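Local coordinates for protein B-agarase (Agarivorans gilvus, PDB 5Z6P) that hydrolyses agar as a family 50 glycoside hydrolase, probably by cutting beta-glycosidic linkages between the sugars of agarose, at residues G453-E458 against A485-Q490; D474-R479 against A595-R600; Q604-Q609 against H613-C618; A632-V637 against I660-I665. All coordinates share one frame; numbering follows the deposited sequence.

From the N terminus, contact 1 comes first. It joins the end of strand 449-453 and its loop to helix 478-495, closing a short loop. Contact 2 starts inside that loop, at 474-479, and reaches forward to helix 581-609, so contacts 1 and 2 cross. It closes the longest loop of the four. Contact 3 follows in series and closes the tight turn from the end of helix 581-609 into strand 614-615. Contact 4 comes last and joins the end of helix 627-634 to the lead-in of strand 664-668. Helix 581-609 serves contacts 2 and 3. Together the contacts tie successive strands and helices of the catalytic barrel.

Contact 1: G453-E458 against A485-Q490; sequences GWIIGE and AATVSQ
Ile-455 and Thr-487 mark the closest approach of the two backbones, with their CA atoms 5.8 Å apart. Segment 453-458 is the end of strand 449-453 and the loop that follows. Segment 485-490 is part of helix 478-495, which leads on to the parallel strand 501-506. This is a beta-alpha unit of the (beta/alpha)8 barrel found in family 50 glycoside hydrolases. Within 485-490, Thr-487 alone touches the loop. It points at the loop, and its two branches meet different residues. The hydroxyl OG1 lies 2.9 Å from Trp-454 O. Its one proton has two carbonyls within reach, this one and Arg-483 O in the preceding helical turn. Chi1 of -60° sets OG1 beside the backbone N and leaves the methyl CG2 anti to it. That places CG2 against the backbone of Gly-453, where it comes 3.7 Å from Gly-453 CA. Trp-454 contributes its carbonyl to the contact, while its CB points away from the helix. Ile-455 crosses the threonine at about a right angle. Its CG1 passes 3.6 Å from Thr-487 OG1. The same isoleucine is buried among Phe-480, Ala-484 and Val-602, so it joins the loop to two helices. Ile-456 takes part through its backbone and one ordered water. The water accepts from Ile-456 N at 2.9 Å and donates to Thr-487 OG1 at 2.8 Å, so the threonine oxygen acts as an acceptor as well as carrying a proton.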
loop_
_atom_site.group_PDB
_atom_site.type_symbol
_atom_site.label_atom_id
_atom_site.label_comp_id
_atom_site.label_asym_id
_atom_site.label_seq_id
_atom_site.Cartn_x
_atom_site.Cartn_y
_atom_site.Cartn_z
ATOM N N GLY A 453 14.221 10.374 -2.772
ATOM C CA GLY A 453 14.533 11.343 -1.755
ATOM C C GLY A 453 13.248 11.819 -1.119
ATOM O O GLY A 453 12.189 11.746 -1.726
ATOM N N TRP A 454 13.354 12.293 0.114
ATOM C CA TRP A 454 12.251 12.930 0.839
ATOM C C TRP A 454 12.559 14.396 1.054
ATOM O O TRP A 454 13.664 14.724 1.458
ATOM C CB TRP A 454 12.039 12.308 2.215
ATOM C CG TRP A 454 11.798 10.835 2.250
ATOM C CD1 TRP A 454 12.726 9.855 2.437
ATOM C CD2 TRP A 454 10.537 10.187 2.136
ATOM N NE1 TRP A 454 12.113 8.618 2.440
ATOM C CE2 TRP A 454 10.768 8.799 2.251
ATOM C CE3 TRP A 454 9.229 10.643 1.967
ATOM C CZ2 TRP A 454 9.738 7.867 2.187
ATOM C CZ3 TRP A 454 8.205 9.708 1.896
ATOM C CH2 TRP A 454 8.469 8.338 2.007
ATOM N N ILE A 455 11.585 15.269 0.864
ATOM C CA ILE A 455 11.803 16.670 1.187
ATOM C C ILE A 455 11.209 16.990 2.553
ATOM O O ILE A 455 10.009 16.974 2.726
ATOM C CB ILE A 455 11.207 17.617 0.118
ATOM C CG1 ILE A 455 11.762 17.256 -1.269
ATOM C CG2 ILE A 455 11.540 19.068 0.474
ATOM C CD1 ILE A 455 11.165 18.077 -2.386
ATOM N N ILE A 456 12.075 17.265 3.516
ATOM C CA ILE A 456 11.664 17.518 4.886
ATOM C C ILE A 456 12.409 18.721 5.438
ATOM O O ILE A 456 13.265 19.286 4.773
ATOM C CB ILE A 456 11.941 16.317 5.802
ATOM C CG1 ILE A 456 13.438 16.005 5.795
ATOM C CG2 ILE A 456 11.121 15.097 5.375
ATOM C CD1 ILE A 456 13.853 14.903 6.769
ATOM N N GLY A 457 12.091 19.082 6.674
ATOM C CA GLY A 457 12.706 20.228 7.313
ATOM C C GLY A 457 11.682 21.315 7.577
ATOM O O GLY A 457 10.480 21.074 7.525
ATOM N N GLU A 458 12.168 22.518 7.851
ATOM C CA GLU A 458 11.324 23.607 8.281
ATOM C C GLU A 458 10.801 24.395 7.090
ATOM O O GLU A 458 11.584 24.978 6.347
ATOM C CB GLU A 458 12.112 24.544 9.207
ATOM C CG GLU A 458 11.369 25.013 10.416
ATOM C CD GLU A 458 11.409 23.982 11.512
ATOM O OE1 GLU A 458 12.204 23.030 11.382
ATOM O OE2 GLU A 458 10.646 24.113 12.495
ATOM N N ALA A 485 16.382 21.411 -2.691
ATOM C CA ALA A 485 17.774 21.400 -3.120
ATOM C C ALA A 485 18.633 20.450 -2.295
ATOM O O ALA A 485 19.450 19.727 -2.844
ATOM C CB ALA A 485 18.366 22.802 -3.055
ATOM N N ALA A 486 18.455 20.499 -0.972
ATOM C CA ALA A 486 19.154 19.624 -0.039
ATOM C C ALA A 486 18.880 18.155 -0.349
ATOM O O ALA A 486 19.774 17.328 -0.337
ATOM C CB ALA A 486 18.742 19.941 1.383
ATOM N N THR A 487 17.627 17.851 -0.612
ATOM C CA THR A 487 17.218 16.496 -0.972
ATOM C C THR A 487 17.939 16.068 -2.244
ATOM O O THR A 487 18.514 14.983 -2.309
ATOM C CB THR A 487 15.699 16.409 -1.176
ATOM O OG1 THR A 487 15.044 16.775 0.037
ATOM C CG2 THR A 487 15.264 14.979 -1.598
ATOM N N VAL A 488 17.929 16.950 -3.239
ATOM C CA VAL A 488 18.548 16.650 -4.518
ATOM C C VAL A 488 20.056 16.442 -4.362
ATOM O O VAL A 488 20.621 15.523 -4.952
ATOM C CB VAL A 488 18.280 17.747 -5.548
ATOM C CG1 VAL A 488 19.045 17.458 -6.853
ATOM C CG2 VAL A 488 16.789 17.856 -5.819
ATOM N N SER A 489 20.699 17.285 -3.557
ATOM C CA SER A 489 22.134 17.169 -3.358
ATOM C C SER A 489 22.497 15.802 -2.781
ATOM O O SER A 489 23.518 15.238 -3.138
ATOM C CB SER A 489 22.662 18.281 -2.457
ATOM O OG SER A 489 22.449 19.547 -3.056
ATOM N N GLN A 490 21.658 15.272 -1.901
ATOM C CA GLN A 490 21.948 13.967 -1.297
ATOM C C GLN A 490 21.745 12.815 -2.288
ATOM O O GLN A 490 22.523 11.869 -2.299
ATOM C CB GLN A 490 21.095 13.743 -0.064
ATOM C CG GLN A 490 21.391 12.435 0.633
ATOM C CD GLN A 490 20.340 12.063 1.654
ATOM O OE1 GLN A 490 19.689 11.025 1.540
ATOM N NE2 GLN A 490 20.166 12.910 2.660
HETATM O O HOH W 1 14.851 17.558 2.720
#

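Contact 2: D474-R479 against A595-R600; sequences DPFDPR and ASEYFR
The carboxylate of Glu-597 lies almost parallel to the ring of Phe-476, their planes only 5° apart. A CH-pi interaction is at the heart of this contact between a turn and a helix of the (beta/alpha)8 barrel. Glu-597 CG sits over one face of the ring, 3.7 Å from the centroid of Phe-476 and offset toward the rim. Glu-597 CB touches Phe-476 CZ at 3.5 Å. The glutamate chain bends at chi2 (71°), which folds its acid group back along the ring. Arg-600, on the same helix, then grips the carboxylate side-on. Its NE bonds to OE1 and its NH2 to OE2, both bonds nearly straight, and this double salt bridge fixes the rotation of the acid. Beside the aromatic ring, Pro-475 lays its own ring against the helix backbone, with Pro-475 CG 3.6 Å from Tyr-598 N. A type I turn from Asp-474 to Asp-477 presents both residues to the helix. It is braced by an Asx turn, in which Phe-476 N donates to Asp-474 OD1 at 3.1 Å. Asp-477 is the N-cap of helix 478-495 and accepts from Arg-479 N. Helix 537-550 packs on Phe-476 as well, through Val-541. A water completes the joint, donating to Pro-475 O at 2.8 Å and to Glu-597 OE2 at 2.6 Å.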
loop_
_atom_site.group_PDB
_atom_site.type_symbol
_atom_site.label_atom_id
_atom_site.label_comp_id
_atom_site.label_asym_id
_atom_site.label_seq_id
_atom_site.Cartn_x
_atom_site.Cartn_y
_atom_site.Cartn_z
ATOM N N ASP A 474 4.204 24.027 1.701
ATOM C CA ASP A 474 3.794 25.224 0.961
ATOM C C ASP A 474 4.923 25.567 0.003
ATOM O O ASP A 474 5.924 26.091 0.429
ATOM C CB ASP A 474 3.514 26.388 1.928
ATOM C CG ASP A 474 2.857 27.582 1.248
ATOM O OD1 ASP A 474 3.105 27.811 0.059
ATOM O OD2 ASP A 474 2.088 28.294 1.923
ATOM N N PRO A 475 4.765 25.247 -1.291
ATOM C CA PRO A 475 5.840 25.442 -2.264
ATOM C C PRO A 475 6.112 26.906 -2.582
ATOM O O PRO A 475 7.044 27.156 -3.309
ATOM C CB PRO A 475 5.321 24.715 -3.519
ATOM C CG PRO A 475 3.882 24.779 -3.420
ATOM C CD PRO A 475 3.532 24.770 -1.934
ATOM N N PHE A 476 5.326 27.839 -2.053
ATOM C CA PHE A 476 5.608 29.256 -2.257
ATOM C C PHE A 476 6.431 29.838 -1.109
ATOM O O PHE A 476 6.769 31.009 -1.110
ATOM C CB PHE A 476 4.316 30.037 -2.449
ATOM C CG PHE A 476 3.568 29.658 -3.709
ATOM C CD1 PHE A 476 3.953 30.174 -4.938
ATOM C CD2 PHE A 476 2.500 28.776 -3.658
ATOM C CE1 PHE A 476 3.273 29.826 -6.106
ATOM C CE2 PHE A 476 1.810 28.421 -4.818
ATOM C CZ PHE A 476 2.204 28.943 -6.045
ATOM N N ASP A 477 6.772 29.000 -0.141
ATOM C CA ASP A 477 7.746 29.396 0.868
ATOM C C ASP A 477 9.138 29.133 0.309
ATOM O O ASP A 477 9.475 27.998 -0.027
ATOM C CB ASP A 477 7.517 28.634 2.179
ATOM C CG ASP A 477 8.567 28.940 3.266
ATOM O OD1 ASP A 477 9.603 29.604 3.028
ATOM O OD2 ASP A 477 8.331 28.481 4.394
ATOM N N PRO A 478 9.956 30.186 0.224
ATOM C CA PRO A 478 11.347 30.058 -0.220
ATOM C C PRO A 478 12.092 28.892 0.457
ATOM O O PRO A 478 12.934 28.267 -0.181
ATOM C CB PRO A 478 11.950 31.401 0.169
ATOM C CG PRO A 478 10.782 32.350 0.074
ATOM C CD PRO A 478 9.605 31.577 0.560
ATOM N N ARG A 479 11.767 28.607 1.716
ATOM C CA ARG A 479 12.417 27.529 2.440
ATOM C C ARG A 479 12.160 26.157 1.784
ATOM O O ARG A 479 13.027 25.316 1.798
ATOM C CB ARG A 479 11.975 27.508 3.905
ATOM C CG ARG A 479 12.616 28.613 4.754
ATOM C CD ARG A 479 12.145 28.495 6.195
ATOM N NE ARG A 479 10.723 28.792 6.292
ATOM C CZ ARG A 479 10.020 28.721 7.416
ATOM N NH1 ARG A 479 8.733 29.014 7.408
ATOM N NH2 ARG A 479 10.606 28.358 8.549
ATOM N N ALA A 595 -0.644 22.487 -6.400
ATOM C CA ALA A 595 0.130 21.321 -6.771
ATOM C C ALA A 595 1.114 21.633 -7.893
ATOM O O ALA A 595 2.239 21.158 -7.865
ATOM C CB ALA A 595 -0.785 20.176 -7.172
ATOM N N SER A 596 0.709 22.441 -8.869
ATOM C CA SER A 596 1.608 22.738 -9.998
ATOM C C SER A 596 2.926 23.354 -9.530
ATOM O O SER A 596 3.990 23.039 -10.065
ATOM C CB SER A 596 0.934 23.666 -11.017
ATOM O OG SER A 596 -0.181 23.041 -11.615
ATOM N N GLU A 597 2.856 24.225 -8.522
ATOM C CA GLU A 597 4.064 24.830 -7.983
ATOM C C GLU A 597 4.921 23.832 -7.200
ATOM O O GLU A 597 6.124 23.920 -7.249
ATOM C CB GLU A 597 3.728 26.024 -7.081
ATOM C CG GLU A 597 4.950 26.832 -6.632
ATOM C CD GLU A 597 5.602 27.661 -7.759
ATOM O OE1 GLU A 597 5.135 27.628 -8.913
ATOM O OE2 GLU A 597 6.596 28.354 -7.483
ATOM N N TYR A 598 4.311 22.902 -6.466
ATOM C CA TYR A 598 5.111 21.848 -5.842
ATOM C C TYR A 598 5.924 21.114 -6.931
ATOM O O TYR A 598 7.133 20.965 -6.833
ATOM C CB TYR A 598 4.236 20.851 -5.066
ATOM C CG TYR A 598 4.958 19.551 -4.687
ATOM C CD1 TYR A 598 5.691 19.449 -3.512
ATOM C CD2 TYR A 598 4.893 18.433 -5.516
ATOM C CE1 TYR A 598 6.360 18.248 -3.172
ATOM C CE2 TYR A 598 5.538 17.253 -5.199
ATOM C CZ TYR A 598 6.272 17.152 -4.029
ATOM O OH TYR A 598 6.909 15.966 -3.752
ATOM N N PHE A 599 5.245 20.672 -7.983
ATOM C CA PHE A 599 5.921 19.881 -8.996
ATOM C C PHE A 599 6.933 20.717 -9.774
ATOM O O PHE A 599 7.972 20.193 -10.168
ATOM C CB PHE A 599 4.901 19.219 -9.928
ATOM C CG PHE A 599 4.102 18.119 -9.265
ATOM C CD1 PHE A 599 4.716 16.937 -8.871
ATOM C CD2 PHE A 599 2.743 18.263 -9.044
ATOM C CE1 PHE A 599 3.990 15.915 -8.261
ATOM C CE2 PHE A 599 2.011 17.253 -8.416
ATOM C CZ PHE A 599 2.648 16.070 -8.028
ATOM N N ARG A 600 6.650 22.010 -9.953
ATOM C CA ARG A 600 7.564 22.912 -10.667
ATOM C C ARG A 600 8.861 23.089 -9.892
ATOM O O ARG A 600 9.954 23.006 -10.464
ATOM C CB ARG A 600 6.914 24.297 -10.929
ATOM C CG ARG A 600 7.747 25.250 -11.820
ATOM C CD ARG A 600 7.087 26.663 -12.048
ATOM N NE ARG A 600 7.357 27.527 -10.903
ATOM C CZ ARG A 600 8.408 28.334 -10.792
ATOM N NH1 ARG A 600 9.286 28.446 -11.778
ATOM N NH2 ARG A 600 8.573 29.044 -9.691
HETATM O O HOH W 2 7.793 29.018 -5.296
#

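Contact 3: Q604-Q609 against H613-C618; sequences QELKKQ and HLYLGC
Leu-606 and Tyr-615 face each other with their CA atoms 7.5 Å apart, and Lys-607 and His-613 are paired at 7.8 Å. The end of helix 581-609 thus turns back through a short link onto strand 614-615, an alpha-beta connection of the barrel. Leu-606 meets the tyrosine with one methyl. Its CD1 lies 3.4 Å from Tyr-615 CD1, and the two side chains cross at about a right angle. Tyr-615 CG is anti to the backbone N (chi1 169°), which turns the ring to the helix. Val-602 and Phe-599 of the same helix also touch this ring. Lys-607 provides the polar link. Its chain bends at chi2 (-56°) and then runs extended to the residue just before the strand. NZ donates to His-613 O at 3.0 Å, from above the carbonyl plane. NZ also forms a salt bridge with Asp-638 OD2, an oxygen that accepts from Tyr-615 N. The ammonium group is therefore held by a carbonyl and a carboxylate together. The nearby negative charge probably helps it stay protonated, beside the apolar contact of Leu-606 with the Tyr-615 ring.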
loop_
_atom_site.group_PDB
_atom_site.type_symbol
_atom_site.label_atom_id
_atom_site.label_comp_id
_atom_site.label_asym_id
_atom_site.label_seq_id
_atom_site.Cartn_x
_atom_site.Cartn_y
_atom_site.Cartn_z
ATOM N N GLN A 604 12.570 21.701 -10.986
ATOM C CA GLN A 604 13.649 22.663 -11.221
ATOM C C GLN A 604 14.902 22.324 -10.429
ATOM O O GLN A 604 15.998 22.343 -10.968
ATOM C CB GLN A 604 13.190 24.087 -10.896
ATOM C CG GLN A 604 12.327 24.673 -11.991
ATOM C CD GLN A 604 11.874 26.070 -11.697
ATOM O OE1 GLN A 604 11.880 26.501 -10.553
ATOM N NE2 GLN A 604 11.456 26.789 -12.738
ATOM N N GLU A 605 14.730 22.024 -9.151
ATOM C CA GLU A 605 15.865 21.715 -8.301
ATOM C C GLU A 605 16.511 20.405 -8.749
ATOM O O GLU A 605 17.729 20.288 -8.730
ATOM C CB GLU A 605 15.446 21.648 -6.829
ATOM C CG GLU A 605 14.983 22.989 -6.289
ATOM C CD GLU A 605 16.022 24.073 -6.473
ATOM O OE1 GLU A 605 17.189 23.844 -6.126
ATOM O OE2 GLU A 605 15.682 25.147 -6.976
ATOM N N LEU A 606 15.704 19.430 -9.166
ATOM C CA LEU A 606 16.273 18.187 -9.693
ATOM C C LEU A 606 17.124 18.470 -10.935
ATOM O O LEU A 606 18.238 18.005 -11.036
ATOM C CB LEU A 606 15.180 17.163 -10.026
ATOM C CG LEU A 606 14.833 16.265 -8.837
ATOM C CD1 LEU A 606 13.629 15.412 -9.128
ATOM C CD2 LEU A 606 16.011 15.396 -8.473
ATOM N N LYS A 607 16.596 19.257 -11.859
ATOM C CA LYS A 607 17.282 19.461 -13.135
ATOM C C LYS A 607 18.529 20.327 -12.992
ATOM O O LYS A 607 19.425 20.211 -13.815
ATOM C CB LYS A 607 16.341 20.067 -14.186
ATOM C CG LYS A 607 15.139 19.185 -14.576
ATOM C CD LYS A 607 15.542 17.789 -15.079
ATOM C CE LYS A 607 14.323 16.935 -15.460
ATOM N NZ LYS A 607 14.692 15.599 -16.042
ATOM N N LYS A 608 18.618 21.154 -11.945
ATOM C CA LYS A 608 19.809 21.993 -11.753
ATOM C C LYS A 608 21.028 21.144 -11.458
ATOM O O LYS A 608 22.141 21.505 -11.817
ATOM C CB LYS A 608 19.637 23.005 -10.604
ATOM C CG LYS A 608 18.706 24.214 -10.874
ATOM C CD LYS A 608 18.552 25.063 -9.601
ATOM C CE LYS A 608 17.377 26.022 -9.682
ATOM N NZ LYS A 608 17.361 26.975 -8.541
ATOM N N GLN A 609 20.814 20.023 -10.776
ATOM C CA GLN A 609 21.925 19.177 -10.349
ATOM C C GLN A 609 21.984 17.856 -11.119
ATOM O O GLN A 609 23.053 17.266 -11.268
ATOM C CB GLN A 609 21.829 18.898 -8.853
ATOM C CG GLN A 609 21.733 20.152 -7.987
ATOM C CD GLN A 609 21.858 19.826 -6.519
ATOM O OE1 GLN A 609 22.783 19.119 -6.105
ATOM N NE2 GLN A 609 20.922 20.329 -5.719
ATOM N N HIS A 613 18.505 12.994 -15.671
ATOM C CA HIS A 613 17.811 11.879 -15.047
ATOM C C HIS A 613 16.320 12.145 -14.932
ATOM O O HIS A 613 15.898 13.259 -14.633
ATOM C CB HIS A 613 18.391 11.585 -13.669
ATOM C CG HIS A 613 19.722 10.906 -13.697
ATOM N ND1 HIS A 613 20.904 11.593 -13.839
ATOM C CD2 HIS A 613 20.058 9.597 -13.583
ATOM C CE1 HIS A 613 21.914 10.740 -13.817
ATOM N NE2 HIS A 613 21.427 9.522 -13.659
ATOM N N LEU A 614 15.534 11.097 -15.145
ATOM C CA LEU A 614 14.092 11.172 -15.106
ATOM C C LEU A 614 13.556 11.517 -13.725
ATOM O O LEU A 614 13.990 10.972 -12.709
ATOM C CB LEU A 614 13.489 9.844 -15.583
ATOM C CG LEU A 614 13.777 9.492 -17.052
ATOM C CD1 LEU A 614 13.187 8.147 -17.426
ATOM C CD2 LEU A 614 13.249 10.560 -17.990
ATOM N N TYR A 615 12.619 12.449 -13.704
ATOM C CA TYR A 615 11.900 12.786 -12.490
ATOM C C TYR A 615 10.558 12.055 -12.533
ATOM O O TYR A 615 9.737 12.288 -13.424
ATOM C CB TYR A 615 11.735 14.307 -12.371
ATOM C CG TYR A 615 10.781 14.770 -11.299
ATOM C CD1 TYR A 615 10.653 14.092 -10.095
ATOM C CD2 TYR A 615 9.998 15.897 -11.500
ATOM C CE1 TYR A 615 9.762 14.530 -9.115
ATOM C CE2 TYR A 615 9.124 16.336 -10.550
ATOM C CZ TYR A 615 8.999 15.653 -9.355
ATOM O OH TYR A 615 8.109 16.124 -8.427
ATOM N N LEU A 616 10.349 11.165 -11.568
ATOM C CA LEU A 616 9.264 10.199 -11.645
ATOM C C LEU A 616 8.074 10.528 -10.766
ATOM O O LEU A 616 7.193 9.708 -10.605
ATOM C CB LEU A 616 9.785 8.804 -11.291
ATOM C CG LEU A 616 11.004 8.346 -12.094
ATOM C CD1 LEU A 616 11.539 7.075 -11.494
ATOM C CD2 LEU A 616 10.714 8.149 -13.576
ATOM N N GLY A 617 8.043 11.725 -10.190
ATOM C CA GLY A 617 6.858 12.139 -9.463
ATOM C C GLY A 617 6.808 11.773 -7.990
ATOM O O GLY A 617 7.841 11.576 -7.356
ATOM N N CYS A 618 5.598 11.698 -7.442
ATOM C CA CYS A 618 5.412 11.607 -5.998
ATOM C C CYS A 618 4.587 10.420 -5.529
ATOM O O CYS A 618 4.148 10.386 -4.376
ATOM C CB CYS A 618 4.750 12.880 -5.477
ATOM S SG CYS A 618 3.126 13.171 -6.166
#

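Contact 4: A632-V637 against I660-I665; sequences AAAKHV and IDMPSI
Met-662 reaches across to Ala-634 and Val-637 with a side chain bent at both chi2 and chi3. The first bend (-72°) and the second (-76°) fold it against Ala-634 and the chain leaving helix 627-634. Different parts of the chain then touch different partners. Met-662 CG rests 3.8 Å from Ala-634 CB. The terminal methyl goes farther, and Met-662 CE comes 3.3 Å from Val-637 O. It also lies 4.0 Å from Val-637 CG2, where the two side chains meet at a slant. The CB of Ala-634 points toward the opposite segment. Its methyl meets two neighbours on the same side, as Ile-660 CG2 approaches Ala-634 CB at 3.9 Å from the end of helix 657-660. Asp-661, with positive phi, ends that helix and lets the chain swing through Met-662 into strand 664-668. The contact thus joins a helix end to the lead-in of a parallel strand in the barrel. Val-640 of the neighbouring strand 640-643 packs on Met-662 too. The chain leaving helix 627-634 is held by Ala-633 O, which accepts from both His-636 N and Val-637 N. No hydrogen bond crosses between the two segments. Cohesion comes from methyl and thioether groups, and the methyl next to sulfur, being slightly polarised, may be weakly attracted to the carbonyl oxygens of Val-637 and Ala-634.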
loop_
_atom_site.group_PDB
_atom_site.type_symbol
_atom_site.label_atom_id
_atom_site.label_comp_id
_atom_site.label_asym_id
_atom_site.label_seq_id
_atom_site.Cartn_x
_atom_site.Cartn_y
_atom_site.Cartn_z
ATOM N N ALA A 632 -1.482 18.625 -12.621
ATOM C CA ALA A 632 -0.343 19.411 -12.161
ATOM C C ALA A 632 0.956 18.626 -12.346
ATOM O O ALA A 632 1.989 19.177 -12.743
ATOM C CB ALA A 632 -0.522 19.813 -10.714
ATOM N N ALA A 633 0.899 17.333 -12.061
ATOM C CA ALA A 633 2.097 16.519 -12.150
ATOM C C ALA A 633 2.508 16.429 -13.605
ATOM O O ALA A 633 3.667 16.598 -13.942
ATOM C CB ALA A 633 1.867 15.134 -11.570
ATOM N N ALA A 634 1.523 16.180 -14.457
ATOM C CA ALA A 634 1.753 16.028 -15.882
ATOM C C ALA A 634 2.514 17.230 -16.509
ATOM O O ALA A 634 3.194 17.058 -17.503
ATOM C CB ALA A 634 0.408 15.791 -16.599
ATOM N N LYS A 635 2.442 18.416 -15.891
ATOM C CA LYS A 635 3.112 19.622 -16.416
ATOM C C LYS A 635 4.617 19.552 -16.249
ATOM O O LYS A 635 5.350 20.216 -16.968
ATOM C CB LYS A 635 2.621 20.903 -15.715
ATOM C CG LYS A 635 1.132 21.134 -15.773
ATOM C CD LYS A 635 0.727 22.436 -15.084
ATOM C CE LYS A 635 -0.782 22.583 -15.090
ATOM N NZ LYS A 635 -1.217 23.711 -14.237
ATOM N N HIS A 636 5.076 18.775 -15.272
ATOM C CA HIS A 636 6.463 18.886 -14.849
ATOM C C HIS A 636 7.227 17.554 -14.711
ATOM O O HIS A 636 8.421 17.533 -14.914
ATOM C CB HIS A 636 6.537 19.669 -13.520
ATOM C CG HIS A 636 5.993 21.063 -13.615
ATOM N ND1 HIS A 636 6.669 22.087 -14.250
ATOM C CD2 HIS A 636 4.829 21.609 -13.178
ATOM C CE1 HIS A 636 5.940 23.185 -14.212
ATOM N NE2 HIS A 636 4.821 22.924 -13.567
ATOM N N VAL A 637 6.560 16.457 -14.368
ATOM C CA VAL A 637 7.291 15.207 -14.227
ATOM C C VAL A 637 7.630 14.605 -15.586
ATOM O O VAL A 637 7.043 14.958 -16.605
ATOM C CB VAL A 637 6.513 14.166 -13.386
ATOM C CG1 VAL A 637 6.103 14.773 -12.041
ATOM C CG2 VAL A 637 5.320 13.642 -14.142
ATOM N N ILE A 660 -4.502 12.453 -20.261
ATOM C CA ILE A 660 -3.250 12.932 -19.685
ATOM C C ILE A 660 -2.106 12.642 -20.645
ATOM O O ILE A 660 -1.236 13.478 -20.857
ATOM C CB ILE A 660 -2.968 12.261 -18.310
ATOM C CG1 ILE A 660 -4.100 12.545 -17.318
ATOM C CG2 ILE A 660 -1.622 12.664 -17.769
ATOM C CD1 ILE A 660 -4.333 14.014 -17.034
ATOM N N ASP A 661 -2.139 11.439 -21.222
ATOM C CA ASP A 661 -1.168 10.978 -22.210
ATOM C C ASP A 661 0.272 11.194 -21.761
ATOM O O ASP A 661 1.090 11.777 -22.477
ATOM C CB ASP A 661 -1.411 11.658 -23.578
ATOM C CG ASP A 661 -0.495 11.108 -24.680
ATOM O OD1 ASP A 661 -0.059 9.947 -24.568
ATOM O OD2 ASP A 661 -0.172 11.849 -25.627
ATOM N N MET A 662 0.565 10.710 -20.555
ATOM C CA MET A 662 1.915 10.708 -20.008
ATOM C C MET A 662 2.377 9.264 -19.814
ATOM O O MET A 662 1.562 8.405 -19.495
ATOM C CB MET A 662 1.967 11.467 -18.658
ATOM C CG MET A 662 1.886 12.987 -18.782
ATOM S SD MET A 662 3.388 13.682 -19.457
ATOM C CE MET A 662 4.467 13.569 -18.033
ATOM N N PRO A 663 3.683 8.995 -20.000
ATOM C CA PRO A 663 4.183 7.702 -19.541
ATOM C C PRO A 663 3.999 7.596 -18.033
ATOM O O PRO A 663 4.198 8.589 -17.310
ATOM C CB PRO A 663 5.653 7.736 -19.915
ATOM C CG PRO A 663 6.003 9.181 -19.926
ATOM C CD PRO A 663 4.776 9.907 -20.367
ATOM N N SER A 664 3.585 6.418 -17.579
ATOM C CA SER A 664 3.206 6.209 -16.189
ATOM C C SER A 664 3.933 4.993 -15.613
ATOM O O SER A 664 4.381 4.115 -16.369
ATOM C CB SER A 664 1.692 6.024 -16.068
ATOM O OG SER A 664 0.990 7.084 -16.699
ATOM N N ILE A 665 4.054 4.949 -14.285
ATOM C CA ILE A 665 4.682 3.804 -13.631
ATOM C C ILE A 665 3.973 3.423 -12.318
ATOM O O ILE A 665 3.558 4.287 -11.539
ATOM C CB ILE A 665 6.196 4.075 -13.392
ATOM C CG1 ILE A 665 6.945 2.778 -13.061
ATOM C CG2 ILE A 665 6.408 5.188 -12.350
ATOM C CD1 ILE A 665 8.460 2.913 -13.164
#